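Local coordinates for protein gamma-glutamyltransferase 1 Threonine peptidase. MEROPS family T03 (Pseudomonas nitroreducens, PDB 7D9E) that probably transfers gamma-glutamyl groups to water or to acceptor amines, as an N-terminal nucleophile (Ntn) enzyme of the gamma-glutamyltranspeptidase family, at residues A[153-158]-A[202-207]. Residues are numbered along the deposited sequence; the frame is centred on the assembly and turned at random.
Sequences AIGYAQ and LAKTLE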
# COMPACT_ATOMS: atom_id res chain seq x y z
N ALA A 153 -15.26 -13.38 8.17
CA ALA A 153 -15.63 -12.50 7.08
C ALA A 153 -17.02 -12.82 6.55
O ALA A 153 -17.82 -11.92 6.27
CB ALA A 153 -14.60 -12.62 5.96
N ILE A 154 -17.34 -14.11 6.40
CA ILE A 154 -18.68 -14.47 5.95
C ILE A 154 -19.73 -13.90 6.89
O ILE A 154 -20.76 -13.38 6.46
CB ILE A 154 -18.80 -16.00 5.83
CG1 ILE A 154 -17.92 -16.51 4.69
CG2 ILE A 154 -20.24 -16.42 5.61
CD1 ILE A 154 -17.60 -17.99 4.81
N GLY A 155 -19.46 -13.97 8.20
CA GLY A 155 -20.42 -13.46 9.17
C GLY A 155 -20.64 -11.97 9.06
O GLY A 155 -21.77 -11.50 9.09
N TYR A 156 -19.55 -11.20 8.89
CA TYR A 156 -19.70 -9.75 8.73
C TYR A 156 -20.44 -9.41 7.45
O TYR A 156 -21.20 -8.44 7.41
CB TYR A 156 -18.35 -9.03 8.79
CG TYR A 156 -17.81 -8.91 10.19
CD1 TYR A 156 -18.49 -8.19 11.17
CD2 TYR A 156 -16.64 -9.55 10.55
CE1 TYR A 156 -18.02 -8.10 12.45
CE2 TYR A 156 -16.14 -9.46 11.86
CZ TYR A 156 -16.83 -8.74 12.78
OH TYR A 156 -16.37 -8.65 14.07
N ALA A 157 -20.28 -10.23 6.39
CA ALA A 157 -21.04 -9.98 5.17
C ALA A 157 -22.51 -10.30 5.37
O ALA A 157 -23.38 -9.54 4.91
CB ALA A 157 -20.47 -10.80 4.02
N GLN A 158 -22.82 -11.40 6.06
CA GLN A 158 -24.20 -11.81 6.25
C GLN A 158 -24.97 -10.89 7.19
O GLN A 158 -26.11 -10.51 6.90
CB GLN A 158 -24.25 -13.24 6.82
CG GLN A 158 -23.89 -14.31 5.83
CD GLN A 158 -23.72 -15.66 6.49
OE1 GLN A 158 -23.69 -15.77 7.72
NE2 GLN A 158 -23.59 -16.69 5.67
N LEU A 202 -21.86 -10.94 -1.43
CA LEU A 202 -20.46 -11.13 -1.07
C LEU A 202 -20.31 -12.27 -0.08
O LEU A 202 -19.33 -13.02 -0.13
CB LEU A 202 -19.91 -9.83 -0.50
CG LEU A 202 -18.44 -9.82 -0.11
CD1 LEU A 202 -17.57 -10.16 -1.32
CD2 LEU A 202 -18.04 -8.49 0.51
N ALA A 203 -21.27 -12.42 0.84
CA ALA A 203 -21.22 -13.54 1.76
C ALA A 203 -21.22 -14.87 1.01
O ALA A 203 -20.46 -15.78 1.34
CB ALA A 203 -22.39 -13.49 2.73
N LYS A 204 -22.06 -14.98 -0.02
CA LYS A 204 -22.09 -16.22 -0.80
C LYS A 204 -20.77 -16.42 -1.55
O LYS A 204 -20.27 -17.54 -1.65
CB LYS A 204 -23.28 -16.21 -1.75
CG LYS A 204 -24.63 -16.32 -1.02
CD LYS A 204 -25.82 -16.20 -1.97
N THR A 205 -20.19 -15.33 -2.07
CA THR A 205 -18.89 -15.43 -2.73
C THR A 205 -17.83 -15.94 -1.77
O THR A 205 -17.03 -16.83 -2.11
CB THR A 205 -18.51 -14.05 -3.27
OG1 THR A 205 -19.48 -13.64 -4.24
CG2 THR A 205 -17.12 -14.05 -3.91
N LEU A 206 -17.81 -15.40 -0.55
CA LEU A 206 -16.84 -15.84 0.44
C LEU A 206 -17.07 -17.28 0.87
O LEU A 206 -16.10 -17.98 1.21
CB LEU A 206 -16.86 -14.90 1.64
CG LEU A 206 -16.33 -13.50 1.31
CD1 LEU A 206 -16.72 -12.56 2.43
CD2 LEU A 206 -14.83 -13.52 1.12
N GLU A 207 -18.33 -17.74 0.88
CA GLU A 207 -18.60 -19.15 1.15
C GLU A 207 -18.00 -20.05 0.07
O GLU A 207 -17.42 -21.10 0.38
CB GLU A 207 -20.10 -19.41 1.28
CG GLU A 207 -20.75 -18.73 2.46
CD GLU A 207 -22.19 -19.16 2.66
OE1 GLU A 207 -23.00 -18.98 1.72
OE2 GLU A 207 -22.52 -19.69 3.74
O HOH W 1 -24.22 -16.53 2.85
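Ala157 and Ala203 meet methyl to methyl, CB to CB 3.5 Å, and having so little side chain they let the helix backbones approach until their CA atoms are 4.9 Å apart. The same Ala203 CB is touched by Gln158 CG at 3.5 Å, so one methyl packs against two neighbours. One turn along, Ile154 and Leu206 lie alongside one another, pointing contrary ways, with Ile154 CG1 3.6 Å from Leu206 CB. With chi1 at -68°, Ile154 turns CG1 to Leu206 and CG2 to Glu207 CG, its two branches meeting consecutive residues. Deeper in, Leu206 CD1 lies 4.1 Å from Ala153 CB, and both residues rest on Phe62 of helix 53-67.

At the exposed margin Gln158 and Glu207 pack their aliphatic parts on Ala203 and Ile154 while their polar ends reach water. Amide and carboxylate stand nearly perpendicular, planes 84° apart, and a water joins them: Gln158 NE2 donates to it at 2.9 Å, and it gives a weak bond to Glu207 OE1. Leu202 packs on Phe35 of the other chain. The segment axes come within 8.4 Å, their N-to-C directions 162° apart: a close antiparallel helix pair, held by an alanine contact flanked by Ile154 and Leu206.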